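SWD1-like protein (PDB 6E29) probably serves as a WD-repeat subunit of the COMPASS histone H3K4 methyltransferase complex, represented here by its seven-bladed beta-propeller domain. Local coordinates at residues L148-K153 with H174-I179; G227-V232 with T241-N246; R237-F242 with H263-V268; S273-A278 with K314-V319. All blocks are in the same frame, centred on the assembly; numbering follows the deposited sequence.

In the fold
The four contacts sample two levels of a seven-bladed propeller: strand pairing inside a blade and the meeting of neighbouring blades. Contacts 2 and 3 lie in one sheet, share strand 239-243 and have centres about 14 Å apart; the backbone joins them where Val232 N lies 2.8 Å from Arg240 O, a probable hydrogen bond. Contact 4 starts on the first strand of the next blade, against which both pack: Leu231 CD2 of contact 2 comes within 3.6 Å of Ala278 C, and Arg237 O of contact 3 lies 3.1 Å from Trp274 NE1. Contact 1 stands apart at an earlier blade junction, its nearest atoms about 8 Å from contact 2.

Contact 1 of 4, residues L148-K153 with H174-I179; sequences LPSVPK and HMTTAI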
loop_
_atom_site.group_PDB
_atom_site.type_symbol
_atom_site.label_atom_id
_atom_site.label_comp_id
_atom_site.label_asym_id
_atom_site.label_seq_id
_atom_site.Cartn_x
_atom_site.Cartn_y
_atom_site.Cartn_z
ATOM N N LEU B 148 7.685 -15.202 4.563
ATOM C CA LEU B 148 7.878 -14.235 5.645
ATOM C C LEU B 148 6.964 -14.560 6.820
ATOM O O LEU B 148 5.899 -15.170 6.642
ATOM C CB LEU B 148 7.583 -12.805 5.155
ATOM C CG LEU B 148 8.576 -12.099 4.242
ATOM C CD1 LEU B 148 7.950 -10.785 3.782
ATOM C CD2 LEU B 148 9.872 -11.827 5.003
ATOM N N PRO B 149 7.376 -14.227 8.038
ATOM C CA PRO B 149 6.580 -14.612 9.212
ATOM C C PRO B 149 5.450 -13.634 9.466
ATOM O O PRO B 149 5.581 -12.428 9.263
ATOM C CB PRO B 149 7.600 -14.568 10.361
ATOM C CG PRO B 149 8.501 -13.483 9.987
ATOM C CD PRO B 149 8.600 -13.498 8.431
ATOM N N SER B 150 4.318 -14.164 9.906
ATOM C CA SER B 150 3.230 -13.333 10.407
ATOM C C SER B 150 3.278 -13.147 11.902
ATOM O O SER B 150 2.742 -12.162 12.421
ATOM C CB SER B 150 1.874 -13.948 10.061
ATOM O OG SER B 150 1.445 -13.543 8.778
ATOM N N VAL B 151 3.892 -14.099 12.594
ATOM C CA VAL B 151 3.845 -14.149 14.039
ATOM C C VAL B 151 5.267 -14.554 14.506
ATOM O O VAL B 151 5.928 -15.287 13.786
ATOM C CB VAL B 151 2.767 -15.160 14.438
ATOM C CG1 VAL B 151 3.268 -16.180 15.312
ATOM C CG2 VAL B 151 1.622 -14.433 14.939
ATOM N N PRO B 152 5.728 -14.010 15.623
ATOM C CA PRO B 152 7.016 -14.447 16.190
ATOM C C PRO B 152 7.062 -15.947 16.444
ATOM O O PRO B 152 6.042 -16.635 16.606
ATOM C CB PRO B 152 7.089 -13.681 17.521
ATOM C CG PRO B 152 6.104 -12.552 17.397
ATOM C CD PRO B 152 5.017 -13.077 16.519
ATOM N N LYS B 153 8.278 -16.456 16.502
ATOM C CA LYS B 153 8.473 -17.885 16.664
ATOM C C LYS B 153 8.355 -18.246 18.144
ATOM O O LYS B 153 9.050 -17.679 18.991
ATOM C CB LYS B 153 9.829 -18.317 16.115
ATOM C CG LYS B 153 9.816 -19.766 15.650
ATOM C CD LYS B 153 8.697 -20.006 14.629
ATOM C CE LYS B 153 9.044 -21.157 13.667
ATOM N NZ LYS B 153 8.797 -22.521 14.293
ATOM N N HIS B 174 -3.497 -14.939 12.822
ATOM C CA HIS B 174 -2.753 -13.709 12.556
ATOM C C HIS B 174 -2.220 -13.770 11.138
ATOM O O HIS B 174 -1.296 -14.537 10.864
ATOM C CB HIS B 174 -1.596 -13.567 13.530
ATOM C CG HIS B 174 -2.012 -13.374 14.939
ATOM N ND1 HIS B 174 -1.811 -12.177 15.600
ATOM C CD2 HIS B 174 -2.571 -14.222 15.844
ATOM C CE1 HIS B 174 -2.265 -12.286 16.839
ATOM N NE2 HIS B 174 -2.718 -13.522 17.017
ATOM N N MET B 175 -2.809 -13.014 10.227
ATOM C CA MET B 175 -2.386 -13.100 8.832
ATOM C C MET B 175 -2.009 -11.714 8.342
ATOM O O MET B 175 -2.604 -10.716 8.761
ATOM C CB MET B 175 -3.474 -13.693 7.968
ATOM C CG MET B 175 -3.877 -15.059 8.507
ATOM S SD MET B 175 -4.773 -16.055 7.392
ATOM C CE MET B 175 -6.141 -14.937 7.014
ATOM N N THR B 176 -1.001 -11.646 7.476
ATOM C CA THR B 176 -0.467 -10.361 7.072
ATOM C C THR B 176 -1.229 -9.805 5.865
ATOM O O THR B 176 -1.401 -10.489 4.849
ATOM C CB THR B 176 1.013 -10.518 6.741
ATOM O OG1 THR B 176 1.734 -10.892 7.927
ATOM C CG2 THR B 176 1.595 -9.260 6.141
ATOM N N THR B 177 -1.638 -8.536 5.956
ATOM C CA THR B 177 -2.580 -7.974 4.998
ATOM C C THR B 177 -2.009 -6.785 4.272
ATOM O O THR B 177 -2.631 -6.330 3.302
ATOM C CB THR B 177 -3.865 -7.536 5.701
ATOM O OG1 THR B 177 -3.483 -6.818 6.884
ATOM C CG2 THR B 177 -4.724 -8.758 6.038
ATOM N N ALA B 178 -0.847 -6.300 4.675
ATOM C CA ALA B 178 -0.271 -5.111 4.067
ATOM C C ALA B 178 1.193 -5.148 4.421
ATOM O O ALA B 178 1.539 -5.564 5.522
ATOM C CB ALA B 178 -0.896 -3.787 4.588
ATOM N N ILE B 179 2.050 -4.715 3.511
ATOM C CA ILE B 179 3.470 -4.729 3.841
ATOM C C ILE B 179 4.185 -3.678 3.013
ATOM O O ILE B 179 3.859 -3.488 1.840
ATOM C CB ILE B 179 4.055 -6.135 3.592
ATOM C CG1 ILE B 179 5.460 -6.232 4.198
ATOM C CG2 ILE B 179 3.967 -6.504 2.060
ATOM C CD1 ILE B 179 6.018 -7.655 4.189
HETATM O O HOH W 1 4.042 -10.033 9.083
#
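A junction between two propeller blades brings Ser150 against Thr176. Residues 148-153 leave the outermost strand of one blade, 144-147, and residues 174-179 enter the first strand of the next, 176-181; between them the chain makes an excursion through helix 161-171. The two hydroxyls meet directly, Ser150 OG and Thr176 OG1 forming a hydrogen bond of 2.8 Å in which either could be the donor. The Thr176 oxygen is set beside its own backbone N (chi1 -64°), which turns it to the 148-153 side. That bond is the one made by the Ser150 conformer described; a second conformer is modelled. A water gives the junction another polar link: it donates to Pro149 O at 2.9 Å and hydrogen-bonds Thr176 OG1 at 2.7 Å. Apolar contacts lie beyond this polar centre. Val151, also modelled in two conformers, in this one meets His174 at about a right angle, its CG2 methyl 3.6 Å from His174 CB, while Leu148 CD1 touches Ile179 CD1 at 3.7 Å, methyl against methyl. Leu188 of strand 187-192 lies beside both Leu148 and Ile179, and Asn198 ND2 donates to Ser150 O, so the incoming blade receives the departing chain with several of its strands. Chemically, the buried Thr176 hydroxyl is held by a water and, in this conformer, by Ser150, a small polar link between apolar contacts built from side-chain hydroxyls and solvent.

Contact 2 of 4, residues G227-V232 with T241-N246; sequences GRELLV and TFIVPN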
loop_
_atom_site.group_PDB
_atom_site.type_symbol
_atom_site.label_atom_id
_atom_site.label_comp_id
_atom_site.label_asym_id
_atom_site.label_seq_id
_atom_site.Cartn_x
_atom_site.Cartn_y
_atom_site.Cartn_z
ATOM N N GLY B 227 10.697 8.232 4.899
ATOM C CA GLY B 227 10.465 7.050 5.701
ATOM C C GLY B 227 10.365 7.294 7.189
ATOM O O GLY B 227 10.517 6.333 7.957
ATOM N N ARG B 228 10.128 8.547 7.637
ATOM C CA ARG B 228 10.121 8.822 9.079
ATOM C C ARG B 228 8.730 8.737 9.689
ATOM O O ARG B 228 8.620 8.674 10.928
ATOM C CB ARG B 228 10.667 10.218 9.429
ATOM C CG ARG B 228 12.114 10.593 9.044
ATOM C CD ARG B 228 13.262 10.064 9.915
ATOM N NE ARG B 228 13.273 10.473 11.347
ATOM C CZ ARG B 228 14.123 11.333 11.914
ATOM N NH1 ARG B 228 15.083 11.922 11.210
ATOM N NH2 ARG B 228 14.027 11.598 13.211
ATOM N N GLU B 229 7.686 8.773 8.866
ATOM C CA GLU B 229 6.318 8.695 9.365
ATOM C C GLU B 229 5.524 7.658 8.581
ATOM O O GLU B 229 5.693 7.513 7.366
ATOM C CB GLU B 229 5.612 10.045 9.283
ATOM C CG GLU B 229 6.287 11.163 10.104
ATOM C CD GLU B 229 7.320 11.970 9.304
ATOM O OE1 GLU B 229 7.458 11.775 8.070
ATOM O OE2 GLU B 229 7.988 12.830 9.917
ATOM N N LEU B 230 4.654 6.954 9.297
ATOM C CA LEU B 230 3.888 5.833 8.782
ATOM C C LEU B 230 2.401 6.169 8.936
ATOM O O LEU B 230 1.956 6.565 10.015
ATOM C CB LEU B 230 4.207 4.566 9.561
ATOM C CG LEU B 230 3.373 3.318 9.322
ATOM C CD1 LEU B 230 3.715 2.694 7.959
ATOM C CD2 LEU B 230 3.642 2.359 10.506
ATOM N N LEU B 231 1.652 5.943 7.885
ATOM C CA LEU B 231 0.208 6.108 7.844
ATOM C C LEU B 231 -0.428 4.736 7.785
ATOM O O LEU B 231 -0.007 3.876 7.006
ATOM C CB LEU B 231 -0.150 6.940 6.591
ATOM C CG LEU B 231 -1.598 7.126 6.159
ATOM C CD1 LEU B 231 -2.287 7.913 7.244
ATOM C CD2 LEU B 231 -1.567 7.939 4.817
ATOM N N VAL B 232 -1.455 4.536 8.595
ATOM C CA VAL B 232 -2.052 3.223 8.787
ATOM C C VAL B 232 -3.572 3.357 8.678
ATOM O O VAL B 232 -4.158 4.169 9.372
ATOM C CB VAL B 232 -1.724 2.618 10.154
ATOM C CG1 VAL B 232 -2.382 1.210 10.250
ATOM C CG2 VAL B 232 -0.206 2.553 10.404
ATOM N N THR B 241 -1.230 8.022 12.214
ATOM C CA THR B 241 0.149 8.227 11.803
ATOM C C THR B 241 1.057 7.908 12.977
ATOM O O THR B 241 0.703 8.136 14.141
ATOM C CB THR B 241 0.394 9.639 11.319
ATOM O OG1 THR B 241 -0.070 10.586 12.306
ATOM C CG2 THR B 241 -0.362 9.847 9.967
ATOM N N PHE B 242 2.219 7.367 12.667
ATOM C CA PHE B 242 3.201 7.019 13.683
ATOM C C PHE B 242 4.568 7.521 13.279
ATOM O O PHE B 242 4.882 7.620 12.087
ATOM C CB PHE B 242 3.337 5.522 13.901
ATOM C CG PHE B 242 2.098 4.858 14.335
ATOM C CD1 PHE B 242 1.905 4.499 15.669
ATOM C CD2 PHE B 242 1.129 4.545 13.383
ATOM C CE1 PHE B 242 0.711 3.886 16.046
ATOM C CE2 PHE B 242 -0.029 3.954 13.742
ATOM C CZ PHE B 242 -0.238 3.600 15.098
ATOM N N ILE B 243 5.398 7.757 14.305
ATOM C CA ILE B 243 6.794 8.173 14.142
ATOM C C ILE B 243 7.650 6.921 14.038
ATOM O O ILE B 243 7.689 6.132 14.974
ATOM C CB ILE B 243 7.249 9.035 15.328
ATOM C CG1 ILE B 243 6.247 10.173 15.564
ATOM C CG2 ILE B 243 8.633 9.575 15.071
ATOM C CD1 ILE B 243 5.985 11.006 14.313
ATOM N N VAL B 244 8.332 6.734 12.919
ATOM C CA VAL B 244 9.001 5.440 12.685
ATOM C C VAL B 244 10.297 5.421 13.434
ATOM O O VAL B 244 11.012 6.443 13.467
ATOM C CB VAL B 244 9.202 5.224 11.174
ATOM C CG1 VAL B 244 10.188 4.107 10.912
ATOM C CG2 VAL B 244 7.868 4.928 10.451
ATOM N N PRO B 245 10.666 4.320 14.110
ATOM C CA PRO B 245 11.896 4.308 14.899
ATOM C C PRO B 245 13.139 4.300 14.024
ATOM O O PRO B 245 13.130 4.055 12.810
ATOM C CB PRO B 245 11.803 3.027 15.729
ATOM C CG PRO B 245 10.968 2.127 14.894
ATOM C CD PRO B 245 9.925 3.049 14.251
ATOM N N ASN B 246 14.227 4.625 14.705
ATOM C CA ASN B 246 15.590 4.574 14.210
ATOM C C ASN B 246 15.974 3.111 14.006
ATOM O O ASN B 246 16.368 2.427 14.957
ATOM C CB ASN B 246 16.482 5.248 15.250
ATOM C CG ASN B 246 17.799 5.717 14.692
ATOM O OD1 ASN B 246 18.062 5.601 13.484
ATOM N ND2 ASN B 246 18.630 6.320 15.575
HETATM O O HOH W 2 10.940 8.993 12.615
#
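Val244 closes over the start of strand 229-234, where its side-chain carbons meet the carbonyls of Gly227 and Arg228 and the CB of Leu230. Its CB lies 3.5 Å from Arg228 O; beyond it, CG1, anti to the backbone N (chi1 165°), approaches Gly227 O at 3.7 Å, and CG2, on the other branch, reaches Leu230 CB at 3.8 Å. The valine is thus placed over both the turn and the strand. Its own backbone N donates to Arg228 O over 2.8 Å, nearly straight at the hydrogen but with the donor above the carbonyl plane. Further along, strands 229-232 and 241-243 run antiparallel as the second and third strands of their blade. Leu230 and Phe242 form the hydrogen-bonded pair, exchanging two N-H...O=C bonds that both lie in the carbonyl plane. On that same face Val232 CG2 packs against Phe242 CE2 at 3.6 Å, and the opposite face carries Leu231 CD1 against Thr241 CG2 at 3.9 Å. At the mouth of the hairpin one water joins three groups: it donates to Arg228 O and to Val244 O (2.7 Å) and accepts from Arg228 NE, in the plane of the guanidinium. The chemistry thus changes along the hairpin, from the doubly bonded Leu230-Phe242 pair to a hydrated end where one direct bond, Val244 N to Arg228 O, remains and a water bridges the Arg228 and Val244 carbonyls beside it.

Contact 3 of 4, residues R237-F242 with H263-V268; sequences RIIRTF and HKFQDV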
loop_
_atom_site.group_PDB
_atom_site.type_symbol
_atom_site.label_atom_id
_atom_site.label_comp_id
_atom_site.label_asym_id
_atom_site.label_seq_id
_atom_site.Cartn_x
_atom_site.Cartn_y
_atom_site.Cartn_z
ATOM N N ARG B 237 -12.210 2.350 11.984
ATOM C CA ARG B 237 -12.727 3.680 11.680
ATOM C C ARG B 237 -11.743 4.776 12.042
ATOM O O ARG B 237 -12.109 5.951 12.095
ATOM C CB ARG B 237 -14.085 3.955 12.377
ATOM C CG ARG B 237 -15.203 3.009 11.933
ATOM C CD ARG B 237 -16.456 3.028 12.779
ATOM N NE ARG B 237 -17.444 2.180 12.112
ATOM C CZ ARG B 237 -17.425 0.840 12.121
ATOM N NH1 ARG B 237 -16.468 0.166 12.768
ATOM N NH2 ARG B 237 -18.362 0.162 11.470
ATOM N N ILE B 238 -10.500 4.424 12.347
ATOM C CA ILE B 238 -9.526 5.400 12.794
ATOM C C ILE B 238 -8.312 5.318 11.894
ATOM O O ILE B 238 -7.781 4.230 11.678
ATOM C CB ILE B 238 -9.128 5.166 14.255
ATOM C CG1 ILE B 238 -10.380 5.315 15.118
ATOM C CG2 ILE B 238 -8.070 6.170 14.663
ATOM C CD1 ILE B 238 -10.154 4.876 16.579
ATOM N N ILE B 239 -7.882 6.466 11.371
ATOM C CA ILE B 239 -6.639 6.586 10.621
ATOM C C ILE B 239 -5.566 7.057 11.591
ATOM O O ILE B 239 -5.841 7.865 12.495
ATOM C CB ILE B 239 -6.799 7.548 9.431
ATOM C CG1 ILE B 239 -7.912 7.069 8.511
ATOM C CG2 ILE B 239 -5.459 7.609 8.626
ATOM C CD1 ILE B 239 -8.424 8.189 7.483
ATOM N N ARG B 240 -4.354 6.510 11.454
ATOM C CA ARG B 240 -3.295 6.807 12.415
ATOM C C ARG B 240 -1.999 7.074 11.691
ATOM O O ARG B 240 -1.705 6.403 10.696
ATOM C CB ARG B 240 -3.035 5.628 13.351
ATOM C CG ARG B 240 -4.302 5.347 14.231
ATOM C CD ARG B 240 -4.086 4.049 15.010
ATOM N NE ARG B 240 -5.189 3.701 15.915
ATOM C CZ ARG B 240 -6.243 2.967 15.585
ATOM N NH1 ARG B 240 -6.395 2.481 14.343
ATOM N NH2 ARG B 240 -7.169 2.713 16.517
ATOM N N THR B 241 -1.230 8.022 12.214
ATOM C CA THR B 241 0.149 8.227 11.803
ATOM C C THR B 241 1.057 7.908 12.977
ATOM O O THR B 241 0.703 8.136 14.141
ATOM C CB THR B 241 0.394 9.639 11.319
ATOM O OG1 THR B 241 -0.070 10.586 12.306
ATOM C CG2 THR B 241 -0.362 9.847 9.967
ATOM N N PHE B 242 2.219 7.367 12.667
ATOM C CA PHE B 242 3.201 7.019 13.683
ATOM C C PHE B 242 4.568 7.521 13.279
ATOM O O PHE B 242 4.882 7.620 12.087
ATOM C CB PHE B 242 3.337 5.522 13.901
ATOM C CG PHE B 242 2.098 4.858 14.335
ATOM C CD1 PHE B 242 1.905 4.499 15.669
ATOM C CD2 PHE B 242 1.129 4.545 13.383
ATOM C CE1 PHE B 242 0.711 3.886 16.046
ATOM C CE2 PHE B 242 -0.029 3.954 13.742
ATOM C CZ PHE B 242 -0.238 3.600 15.098
ATOM N N HIS B 263 -0.844 11.153 15.262
ATOM C CA HIS B 263 -2.221 11.632 15.217
ATOM C C HIS B 263 -3.186 10.485 14.951
ATOM O O HIS B 263 -2.853 9.515 14.263
ATOM C CB HIS B 263 -2.440 12.686 14.112
ATOM C CG HIS B 263 -1.743 13.981 14.359
ATOM N ND1 HIS B 263 -1.939 14.731 15.491
ATOM C CD2 HIS B 263 -0.802 14.629 13.636
ATOM C CE1 HIS B 263 -1.173 15.806 15.445
ATOM N NE2 HIS B 263 -0.475 15.768 14.327
ATOM N N LYS B 264 -4.410 10.645 15.455
ATOM C CA LYS B 264 -5.577 9.848 15.069
ATOM C C LYS B 264 -6.486 10.745 14.245
ATOM O O LYS B 264 -6.756 11.885 14.649
ATOM C CB LYS B 264 -6.372 9.364 16.284
ATOM C CG LYS B 264 -5.823 8.147 17.002
ATOM C CD LYS B 264 -6.639 7.818 18.215
ATOM C CE LYS B 264 -6.635 8.966 19.194
ATOM N NZ LYS B 264 -7.510 8.609 20.363
ATOM N N PHE B 265 -7.005 10.231 13.138
ATOM C CA PHE B 265 -7.951 10.992 12.323
ATOM C C PHE B 265 -9.222 10.174 12.192
ATOM O O PHE B 265 -9.161 8.988 11.845
ATOM C CB PHE B 265 -7.403 11.296 10.936
ATOM C CG PHE B 265 -6.068 11.938 10.933
ATOM C CD1 PHE B 265 -5.948 13.303 11.080
ATOM C CD2 PHE B 265 -4.904 11.168 10.766
ATOM C CE1 PHE B 265 -4.686 13.902 11.073
ATOM C CE2 PHE B 265 -3.656 11.773 10.745
ATOM C CZ PHE B 265 -3.565 13.153 10.876
ATOM N N GLN B 266 -10.374 10.788 12.488
ATOM C CA GLN B 266 -11.600 10.000 12.558
ATOM C C GLN B 266 -12.788 10.952 12.500
ATOM O O GLN B 266 -12.633 12.169 12.604
ATOM C CB GLN B 266 -11.678 9.152 13.834
ATOM C CG GLN B 266 -11.727 9.961 15.084
ATOM C CD GLN B 266 -11.612 9.097 16.298
ATOM O OE1 GLN B 266 -12.279 8.054 16.409
ATOM N NE2 GLN B 266 -10.736 9.495 17.215
ATOM N N ASP B 267 -13.974 10.380 12.316
ATOM C CA ASP B 267 -15.228 11.143 12.364
ATOM C C ASP B 267 -16.169 10.424 13.328
ATOM O O ASP B 267 -16.872 9.489 12.932
ATOM C CB ASP B 267 -15.851 11.301 10.967
ATOM C CG ASP B 267 -16.962 12.382 10.923
ATOM O OD1 ASP B 267 -17.019 13.219 9.984
ATOM O OD2 ASP B 267 -17.760 12.410 11.861
ATOM N N VAL B 268 -16.191 10.870 14.592
ATOM C CA VAL B 268 -16.909 10.145 15.642
ATOM C C VAL B 268 -18.421 10.256 15.475
ATOM O O VAL B 268 -19.150 9.291 15.753
ATOM C CB VAL B 268 -16.473 10.627 17.042
ATOM C CG1 VAL B 268 -15.110 10.042 17.414
ATOM C CG2 VAL B 268 -16.468 12.159 17.115
HETATM O O HOH W 3 -14.317 7.542 11.767
#
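This is antiparallel strand pairing at the outer side of a blade, where Ile239 of the third strand faces Phe265 of the fourth and outermost one. The short strands 239-242 and 263-265 run at 164° to each other. Ile239 and Phe265 are the hydrogen-bonded pair: Ile239 N donates to Phe265 O at 2.9 Å, and Phe265 N returns a bond of 2.7 Å to Ile239 O. A further backbone bond runs from Thr241 N to His263 O at 3.0 Å. The Thr241 hydroxyl also accepts from His263 N at 3.1 Å, a bent bond, and has Glu262 as another partner. Side chains sort onto two faces. On the one toward the next blade, Ile239 crosses Phe265 at about a right angle, and Thr241 CG2 comes in plane at the edge of the Phe265 ring, 3.9 Å from CE2; Trp299 meets the same ring. On the other face Ile238 runs alongside Lys264, its CG2 3.8 Å from Lys264 CG, and that same methyl sits over the centre of one face of the Arg240 guanidinium, whose NH2 forms a salt bridge with Asp236. Where the strands part, a water accepts from Asp267 N and probably donates to Arg237 O, 2.7 Å away, an oxygen that Trp274 NE1 also bonds. The result is one face mostly apolar, with His263 bonded to Arg301 O, and another where the Lys264 chain and the Arg240 guanidinium pack on Ile238.

Contact 4 of 4, residues S273-A278 with K314-V319; sequences SWNHVA and KEEQGV
His276 lays one face of its imidazole against Val319: the CG2 methyl stands 3.6 Å from the ring centroid and only 8° off the ring normal, a CH-pi contact in the conformer described; His276 has a second. That methyl is anti to Val319's own carbonyl carbon, a torsion that turns it over the ring although the CB of Val319 points away from residues 273-278. At the root of the ring, His276 CB lies 3.4 Å from Gly318 O, and its ND1 is 3.6 Å from the same oxygen. Gly318 O has its hydrogen bond from Ser289 OG, which also receives the backbone N of His276. On the preceding residue, the amide nitrogen Asn275 ND2 lies 3.5 Å from Gln317 O and 4.0 Å from Glu316 OE1, the latter held by the backbone N of Asn292. Strands 274-279 and 317-322 are the inner strands of successive blades, brought side by side here; Ser289, on the adjoining strand 285-290 of the same blade as 274-279, bonds to both segments. Polar bonding between the blades therefore runs through that serine, whereas direct contact is mainly van der Waals, with the methyl of Val319 over the imidazole at its centre.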
loop_
_atom_site.group_PDB
_atom_site.type_symbol
_atom_site.label_atom_id
_atom_site.label_comp_id
_atom_site.label_asym_id
_atom_site.label_seq_id
_atom_site.Cartn_x
_atom_site.Cartn_y
_atom_site.Cartn_z
ATOM N N SER B 273 -16.249 5.003 8.039
ATOM C CA SER B 273 -15.138 4.109 7.753
ATOM C C SER B 273 -14.419 4.591 6.504
ATOM O O SER B 273 -15.014 5.219 5.627
ATOM C CB SER B 273 -15.600 2.658 7.561
ATOM O OG SER B 273 -16.223 2.177 8.725
ATOM N N TRP B 274 -13.106 4.345 6.465
ATOM C CA TRP B 274 -12.217 4.903 5.452
ATOM C C TRP B 274 -11.789 3.828 4.469
ATOM O O TRP B 274 -11.484 2.698 4.851
ATOM C CB TRP B 274 -10.994 5.554 6.097
ATOM C CG TRP B 274 -11.416 6.415 7.201
ATOM C CD1 TRP B 274 -11.265 6.175 8.512
ATOM C CD2 TRP B 274 -12.108 7.678 7.090
ATOM N NE1 TRP B 274 -11.816 7.195 9.257
ATOM C CE2 TRP B 274 -12.338 8.135 8.411
ATOM C CE3 TRP B 274 -12.503 8.481 6.008
ATOM C CZ2 TRP B 274 -12.956 9.352 8.692
ATOM C CZ3 TRP B 274 -13.147 9.724 6.291
ATOM C CH2 TRP B 274 -13.367 10.132 7.621
ATOM N N ASN B 275 -11.866 4.159 3.198
ATOM C CA ASN B 275 -11.637 3.153 2.186
ATOM C C ASN B 275 -10.137 3.058 1.868
ATOM O O ASN B 275 -9.523 1.999 2.035
ATOM C CB ASN B 275 -12.462 3.522 0.966
ATOM C CG ASN B 275 -12.758 2.380 0.130
ATOM O OD1 ASN B 275 -12.064 1.368 0.194
ATOM N ND2 ASN B 275 -13.759 2.518 -0.710
ATOM N N HIS B 276 -9.534 4.168 1.438
ATOM C CA HIS B 276 -8.109 4.239 1.170
ATOM C C HIS B 276 -7.581 5.558 1.715
ATOM O O HIS B 276 -8.333 6.512 1.904
ATOM C CB HIS B 276 -7.840 4.075 -0.346
ATOM C CG HIS B 276 -7.933 2.652 -0.793
ATOM N ND1 HIS B 276 -9.050 2.111 -1.392
ATOM C CD2 HIS B 276 -7.070 1.624 -0.611
ATOM C CE1 HIS B 276 -8.852 0.819 -1.607
ATOM N NE2 HIS B 276 -7.666 0.494 -1.128
ATOM N N VAL B 277 -6.269 5.607 1.962
ATOM C CA VAL B 277 -5.645 6.796 2.518
ATOM C C VAL B 277 -4.350 7.045 1.767
ATOM O O VAL B 277 -3.791 6.130 1.156
ATOM C CB VAL B 277 -5.325 6.654 4.008
ATOM C CG1 VAL B 277 -6.710 6.492 4.780
ATOM C CG2 VAL B 277 -4.386 5.400 4.248
ATOM N N ALA B 278 -3.863 8.291 1.868
ATOM C CA ALA B 278 -2.636 8.710 1.183
ATOM C C ALA B 278 -2.004 9.937 1.841
ATOM O O ALA B 278 -2.700 10.842 2.298
ATOM C CB ALA B 278 -2.909 9.000 -0.299
ATOM N N LYS B 314 -20.696 12.855 -7.841
ATOM C CA LYS B 314 -21.560 12.182 -6.893
ATOM C C LYS B 314 -21.236 10.699 -6.849
ATOM O O LYS B 314 -22.144 9.877 -7.002
ATOM C CB LYS B 314 -23.040 12.424 -7.235
ATOM C CG LYS B 314 -23.440 12.221 -8.700
ATOM C CD LYS B 314 -24.978 12.228 -8.888
ATOM C CE LYS B 314 -25.353 12.821 -10.250
ATOM N NZ LYS B 314 -24.982 14.276 -10.367
ATOM N N GLU B 315 -19.971 10.310 -6.638
ATOM C CA GLU B 315 -19.791 8.876 -6.502
ATOM C C GLU B 315 -18.802 8.522 -5.408
ATOM O O GLU B 315 -17.893 9.288 -5.060
ATOM C CB GLU B 315 -19.401 8.199 -7.834
ATOM C CG GLU B 315 -17.972 8.324 -8.257
ATOM C CD GLU B 315 -17.676 7.569 -9.544
ATOM O OE1 GLU B 315 -17.795 6.323 -9.590
ATOM O OE2 GLU B 315 -17.367 8.261 -10.541
ATOM N N GLU B 316 -19.023 7.335 -4.861
ATOM C CA GLU B 316 -18.076 6.778 -3.907
ATOM C C GLU B 316 -16.687 6.645 -4.540
ATOM O O GLU B 316 -16.547 6.182 -5.674
ATOM C CB GLU B 316 -18.580 5.406 -3.434
ATOM C CG GLU B 316 -17.880 4.930 -2.158
ATOM C CD GLU B 316 -18.443 3.628 -1.590
ATOM O OE1 GLU B 316 -17.718 2.943 -0.801
ATOM O OE2 GLU B 316 -19.610 3.295 -1.937
ATOM N N GLN B 317 -15.643 7.035 -3.787
ATOM C CA GLN B 317 -14.271 6.994 -4.273
ATOM C C GLN B 317 -13.501 5.846 -3.609
ATOM O O GLN B 317 -13.729 5.513 -2.444
ATOM C CB GLN B 317 -13.548 8.315 -3.979
ATOM C CG GLN B 317 -14.307 9.531 -4.510
ATOM C CD GLN B 317 -14.238 9.600 -6.019
ATOM O OE1 GLN B 317 -13.277 9.136 -6.620
ATOM N NE2 GLN B 317 -15.252 10.171 -6.633
ATOM N N GLY B 318 -12.578 5.249 -4.359
ATOM C CA GLY B 318 -11.756 4.172 -3.853
ATOM C C GLY B 318 -10.328 4.589 -3.616
ATOM O O GLY B 318 -10.024 5.349 -2.682
ATOM N N VAL B 319 -9.411 4.064 -4.442
ATOM C CA VAL B 319 -7.983 4.323 -4.209
ATOM C C VAL B 319 -7.697 5.778 -4.482
ATOM O O VAL B 319 -8.157 6.320 -5.497
ATOM C CB VAL B 319 -7.116 3.431 -5.112
ATOM C CG1 VAL B 319 -5.678 4.000 -5.281
ATOM C CG2 VAL B 319 -7.061 2.008 -4.521
#